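Local coordinates for protein CHAD domain (Ricinus communis, PDB 6QV5) that probably binds inorganic polyphosphate through an all-helical CHAD domain, and also carries a zinc ion, at residues T237-V248 / Q278-I289. Sequence-based numbering, arbitrary orientation.
Sequences TQEELGRHNDLV and QQAMRPADLDAI
In this all-helical CHAD fold, Arg243 and Glu240 on helix 224-260 hold the link between helices 265-281 and 286-293. Arg243 points both terminal nitrogens end-on at one backbone oxygen, that of Arg282, the first residue after helix 265-281 to leave helical geometry. NH1 of Arg243 hydrogen-bonds to Arg282 O at 2.9 Å, and NH2 of Arg243 does so to Arg282 O at 3.1 Å. Both donors come from the same face of the carbonyl, and the oxygen sits in the guanidinium plane. A bend at chi3 (58°) turns the guanidinium toward the link, where Glu240 is also within its reach. There NH2 makes a salt bridge to Glu240 OE2 at 3.0 Å. The same OE2 accepts a hydrogen bond from Asp285 N, also at 3.0 Å and nearly straight (166°). Its two donors reach it from opposite faces of the carboxylate. The bridge should therefore hold the acid and the guanidinium in place together. Asp285 is the N-cap residue of helix 286-293 and the centre of an inverse gamma turn. The His244 ring lies beside the link, with Gln279 O at its edge, 3.2 Å from CE1. Apolar contacts flank this polar centre. At one end Ile289 CD1 packs on Leu241 CG at 3.8 Å and on Glu240 CG, while Thr237 CG2 meets Ile289 CG2. Met193 also touches Ile289. At the other end Leu247 CD2 rests on Gln278 CB at 3.7 Å, and Leu247 CB on Gln279 CG. With side chains of one helix bonding backbone groups of the link, the result is a helix-loop-helix connection running antiparallel alongside the long helix 224-260.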
loop_
_atom_site.group_PDB
_atom_site.type_symbol
_atom_site.label_atom_id
_atom_site.label_comp_id
_atom_site.label_asym_id
_atom_site.label_seq_id
_atom_site.Cartn_x
_atom_site.Cartn_y
_atom_site.Cartn_z
ATOM N N THR A 237 -13.237 -4.764 -1.776
ATOM C CA THR A 237 -12.939 -4.286 -3.132
ATOM C C THR A 237 -11.421 -4.348 -3.383
ATOM O O THR A 237 -10.999 -4.769 -4.463
ATOM C CB THR A 237 -13.530 -2.877 -3.336
ATOM O OG1 THR A 237 -14.922 -2.899 -3.017
ATOM C CG2 THR A 237 -13.343 -2.352 -4.755
ATOM N N GLN A 238 -10.615 -3.940 -2.375
ATOM C CA GLN A 238 -9.149 -3.944 -2.406
ATOM C C GLN A 238 -8.617 -5.378 -2.535
ATOM O O GLN A 238 -7.672 -5.611 -3.289
ATOM C CB GLN A 238 -8.589 -3.279 -1.136
ATOM C CG GLN A 238 -7.122 -2.859 -1.232
ATOM C CD GLN A 238 -6.533 -2.483 0.109
ATOM O OE1 GLN A 238 -7.115 -1.721 0.893
ATOM N NE2 GLN A 238 -5.347 -3.000 0.397
ATOM N N GLU A 239 -9.236 -6.326 -1.801
ATOM C CA GLU A 239 -8.903 -7.752 -1.789
ATOM C C GLU A 239 -9.138 -8.383 -3.173
ATOM O O GLU A 239 -8.322 -9.191 -3.619
ATOM C CB GLU A 239 -9.744 -8.470 -0.716
ATOM C CG GLU A 239 -9.320 -9.897 -0.411
ATOM C CD GLU A 239 -10.354 -10.687 0.368
ATOM O OE1 GLU A 239 -10.520 -10.419 1.579
ATOM O OE2 GLU A 239 -11.000 -11.575 -0.235
ATOM N N GLU A 240 -10.245 -8.000 -3.846
ATOM C CA GLU A 240 -10.621 -8.505 -5.165
ATOM C C GLU A 240 -9.713 -7.981 -6.279
ATOM O O GLU A 240 -9.183 -8.786 -7.049
ATOM C CB GLU A 240 -12.115 -8.240 -5.457
ATOM C CG GLU A 240 -12.626 -8.755 -6.800
ATOM C CD GLU A 240 -12.459 -10.230 -7.125
ATOM O OE1 GLU A 240 -12.508 -11.068 -6.194
ATOM O OE2 GLU A 240 -12.294 -10.549 -8.324
ATOM N N LEU A 241 -9.532 -6.648 -6.366
ATOM C CA LEU A 241 -8.676 -6.021 -7.380
ATOM C C LEU A 241 -7.190 -6.334 -7.157
ATOM O O LEU A 241 -6.432 -6.401 -8.126
ATOM C CB LEU A 241 -8.908 -4.502 -7.455
ATOM C CG LEU A 241 -10.259 -4.029 -8.005
ATOM C CD1 LEU A 241 -10.596 -2.645 -7.496
ATOM C CD2 LEU A 241 -10.287 -4.057 -9.531
ATOM N N GLY A 242 -6.807 -6.533 -5.893
ATOM C CA GLY A 242 -5.447 -6.877 -5.489
ATOM C C GLY A 242 -5.061 -8.288 -5.884
ATOM O O GLY A 242 -3.898 -8.542 -6.208
ATOM N N ARG A 243 -6.046 -9.216 -5.866
ATOM C CA ARG A 243 -5.896 -10.626 -6.246
ATOM C C ARG A 243 -5.471 -10.729 -7.718
ATOM O O ARG A 243 -4.512 -11.439 -8.027
ATOM C CB ARG A 243 -7.212 -11.389 -5.991
ATOM C CG ARG A 243 -7.226 -12.839 -6.482
ATOM C CD ARG A 243 -8.636 -13.388 -6.686
ATOM N NE ARG A 243 -9.426 -12.605 -7.645
ATOM C CZ ARG A 243 -9.399 -12.767 -8.965
ATOM N NH1 ARG A 243 -8.611 -13.685 -9.514
ATOM N NH2 ARG A 243 -10.154 -12.009 -9.747
ATOM N N HIS A 244 -6.171 -9.995 -8.612
ATOM C CA HIS A 244 -5.885 -9.953 -10.047
ATOM C C HIS A 244 -4.572 -9.214 -10.319
ATOM O O HIS A 244 -3.872 -9.551 -11.277
ATOM C CB HIS A 244 -7.050 -9.309 -10.820
ATOM C CG HIS A 244 -6.916 -9.424 -12.306
ATOM N ND1 HIS A 244 -7.408 -10.522 -12.990
ATOM C CD2 HIS A 244 -6.328 -8.585 -13.189
ATOM C CE1 HIS A 244 -7.115 -10.310 -14.264
ATOM N NE2 HIS A 244 -6.462 -9.160 -14.431
ATOM N N ASN A 245 -4.244 -8.216 -9.471
ATOM C CA ASN A 245 -3.017 -7.422 -9.559
ATOM C C ASN A 245 -1.784 -8.272 -9.242
ATOM O O ASN A 245 -0.759 -8.115 -9.903
ATOM C CB ASN A 245 -3.092 -6.199 -8.640
ATOM C CG ASN A 245 -1.852 -5.338 -8.646
ATOM O OD1 ASN A 245 -1.393 -4.861 -9.691
ATOM N ND2 ASN A 245 -1.283 -5.124 -7.471
ATOM N N ASP A 246 -1.884 -9.172 -8.240
ATOM C CA ASP A 246 -0.799 -10.078 -7.848
ATOM C C ASP A 246 -0.421 -11.011 -9.002
ATOM O O ASP A 246 0.761 -11.275 -9.211
ATOM C CB ASP A 246 -1.187 -10.895 -6.602
ATOM C CG ASP A 246 -1.244 -10.114 -5.298
ATOM O OD1 ASP A 246 -0.877 -8.915 -5.301
ATOM O OD2 ASP A 246 -1.651 -10.701 -4.275
ATOM N N LEU A 247 -1.431 -11.460 -9.770
ATOM C CA LEU A 247 -1.301 -12.331 -10.938
ATOM C C LEU A 247 -0.519 -11.640 -12.069
ATOM O O LEU A 247 0.377 -12.258 -12.644
ATOM C CB LEU A 247 -2.708 -12.726 -11.431
ATOM C CG LEU A 247 -3.309 -14.083 -11.018
ATOM C CD1 LEU A 247 -3.351 -14.272 -9.502
ATOM C CD2 LEU A 247 -4.718 -14.204 -11.541
ATOM N N VAL A 248 -0.841 -10.357 -12.367
ATOM C CA VAL A 248 -0.183 -9.590 -13.431
ATOM C C VAL A 248 1.253 -9.171 -13.022
ATOM O O VAL A 248 2.120 -9.090 -13.894
ATOM C CB VAL A 248 -1.052 -8.408 -13.965
ATOM C CG1 VAL A 248 -1.047 -7.203 -13.031
ATOM C CG2 VAL A 248 -0.644 -8.005 -15.380
ATOM N N GLN A 278 -5.179 -17.789 -15.487
ATOM C CA GLN A 278 -5.880 -17.404 -14.255
ATOM C C GLN A 278 -6.403 -15.960 -14.330
ATOM O O GLN A 278 -7.431 -15.655 -13.725
ATOM C CB GLN A 278 -4.981 -17.591 -13.024
ATOM C CG GLN A 278 -4.876 -19.034 -12.540
ATOM C CD GLN A 278 -4.094 -19.139 -11.253
ATOM O OE1 GLN A 278 -2.880 -18.909 -11.210
ATOM N NE2 GLN A 278 -4.772 -19.494 -10.175
ATOM N N GLN A 279 -5.699 -15.087 -15.087
ATOM C CA GLN A 279 -6.065 -13.688 -15.331
ATOM C C GLN A 279 -7.302 -13.612 -16.236
ATOM O O GLN A 279 -8.130 -12.719 -16.062
ATOM C CB GLN A 279 -4.900 -12.933 -15.995
ATOM C CG GLN A 279 -3.772 -12.547 -15.047
ATOM C CD GLN A 279 -2.602 -11.921 -15.770
ATOM O OE1 GLN A 279 -2.718 -10.873 -16.417
ATOM N NE2 GLN A 279 -1.439 -12.547 -15.666
ATOM N N ALA A 280 -7.413 -14.544 -17.207
ATOM C CA ALA A 280 -8.519 -14.614 -18.166
ATOM C C ALA A 280 -9.728 -15.394 -17.637
ATOM O O ALA A 280 -10.864 -14.994 -17.898
ATOM C CB ALA A 280 -8.036 -15.216 -19.477
ATOM N N MET A 281 -9.487 -16.508 -16.915
ATOM C CA MET A 281 -10.536 -17.365 -16.347
ATOM C C MET A 281 -11.150 -16.728 -15.106
ATOM O O MET A 281 -12.371 -16.768 -14.942
ATOM C CB MET A 281 -10.008 -18.776 -16.019
ATOM C CG MET A 281 -9.457 -19.548 -17.212
ATOM S SD MET A 281 -10.613 -19.778 -18.578
ATOM C CE MET A 281 -9.558 -19.358 -19.947
ATOM N N ARG A 282 -10.306 -16.141 -14.234
ATOM C CA ARG A 282 -10.749 -15.467 -13.013
ATOM C C ARG A 282 -10.351 -13.974 -13.036
ATOM O O ARG A 282 -9.423 -13.583 -12.321
ATOM C CB ARG A 282 -10.221 -16.179 -11.749
ATOM C CG ARG A 282 -10.830 -17.559 -11.499
ATOM C CD ARG A 282 -10.601 -18.047 -10.077
ATOM N NE ARG A 282 -9.193 -18.351 -9.802
ATOM C CZ ARG A 282 -8.733 -18.805 -8.640
ATOM N NH1 ARG A 282 -9.565 -19.021 -7.626
ATOM N NH2 ARG A 282 -7.440 -19.051 -8.482
ATOM N N PRO A 283 -11.016 -13.113 -13.850
ATOM C CA PRO A 283 -10.650 -11.686 -13.832
ATOM C C PRO A 283 -11.280 -10.969 -12.637
ATOM O O PRO A 283 -12.092 -11.571 -11.926
ATOM C CB PRO A 283 -11.175 -11.169 -15.173
ATOM C CG PRO A 283 -12.306 -12.078 -15.526
ATOM C CD PRO A 283 -12.161 -13.363 -14.755
ATOM N N ALA A 284 -10.899 -9.696 -12.399
ATOM C CA ALA A 284 -11.451 -8.900 -11.301
ATOM C C ALA A 284 -12.957 -8.750 -11.530
ATOM O O ALA A 284 -13.370 -8.134 -12.516
ATOM C CB ALA A 284 -10.771 -7.537 -11.242
ATOM N N ASP A 285 -13.767 -9.414 -10.678
ATOM C CA ASP A 285 -15.228 -9.411 -10.788
ATOM C C ASP A 285 -15.790 -8.020 -10.519
ATOM O O ASP A 285 -16.117 -7.678 -9.379
ATOM C CB ASP A 285 -15.870 -10.487 -9.885
ATOM C CG ASP A 285 -17.324 -10.815 -10.192
ATOM O OD1 ASP A 285 -17.826 -10.380 -11.257
ATOM O OD2 ASP A 285 -17.956 -11.523 -9.380
ATOM N N LEU A 286 -15.867 -7.209 -11.592
ATOM C CA LEU A 286 -16.348 -5.829 -11.553
ATOM C C LEU A 286 -17.808 -5.738 -11.127
ATOM O O LEU A 286 -18.151 -4.809 -10.406
ATOM C CB LEU A 286 -16.126 -5.094 -12.892
ATOM C CG LEU A 286 -14.739 -5.171 -13.566
ATOM C CD1 LEU A 286 -14.711 -4.324 -14.808
ATOM C CD2 LEU A 286 -13.612 -4.726 -12.636
ATOM N N ASP A 287 -18.649 -6.714 -11.536
ATOM C CA ASP A 287 -20.071 -6.775 -11.179
ATOM C C ASP A 287 -20.277 -6.896 -9.662
ATOM O O ASP A 287 -21.167 -6.240 -9.119
ATOM C CB ASP A 287 -20.784 -7.913 -11.932
ATOM C CG ASP A 287 -20.948 -7.697 -13.431
ATOM O OD1 ASP A 287 -20.662 -6.574 -13.911
ATOM O OD2 ASP A 287 -21.372 -8.649 -14.125
ATOM N N ALA A 288 -19.432 -7.699 -8.981
ATOM C CA ALA A 288 -19.468 -7.875 -7.527
ATOM C C ALA A 288 -18.942 -6.615 -6.824
ATOM O O ALA A 288 -19.432 -6.270 -5.747
ATOM C CB ALA A 288 -18.642 -9.085 -7.123
ATOM N N ILE A 289 -17.952 -5.930 -7.447
ATOM C CA ILE A 289 -17.342 -4.684 -6.964
ATOM C C ILE A 289 -18.387 -3.556 -7.026
ATOM O O ILE A 289 -18.593 -2.865 -6.028
ATOM C CB ILE A 289 -16.034 -4.360 -7.757
ATOM C CG1 ILE A 289 -14.875 -5.289 -7.326
ATOM C CG2 ILE A 289 -15.628 -2.881 -7.630
ATOM C CD1 ILE A 289 -13.764 -5.470 -8.368
#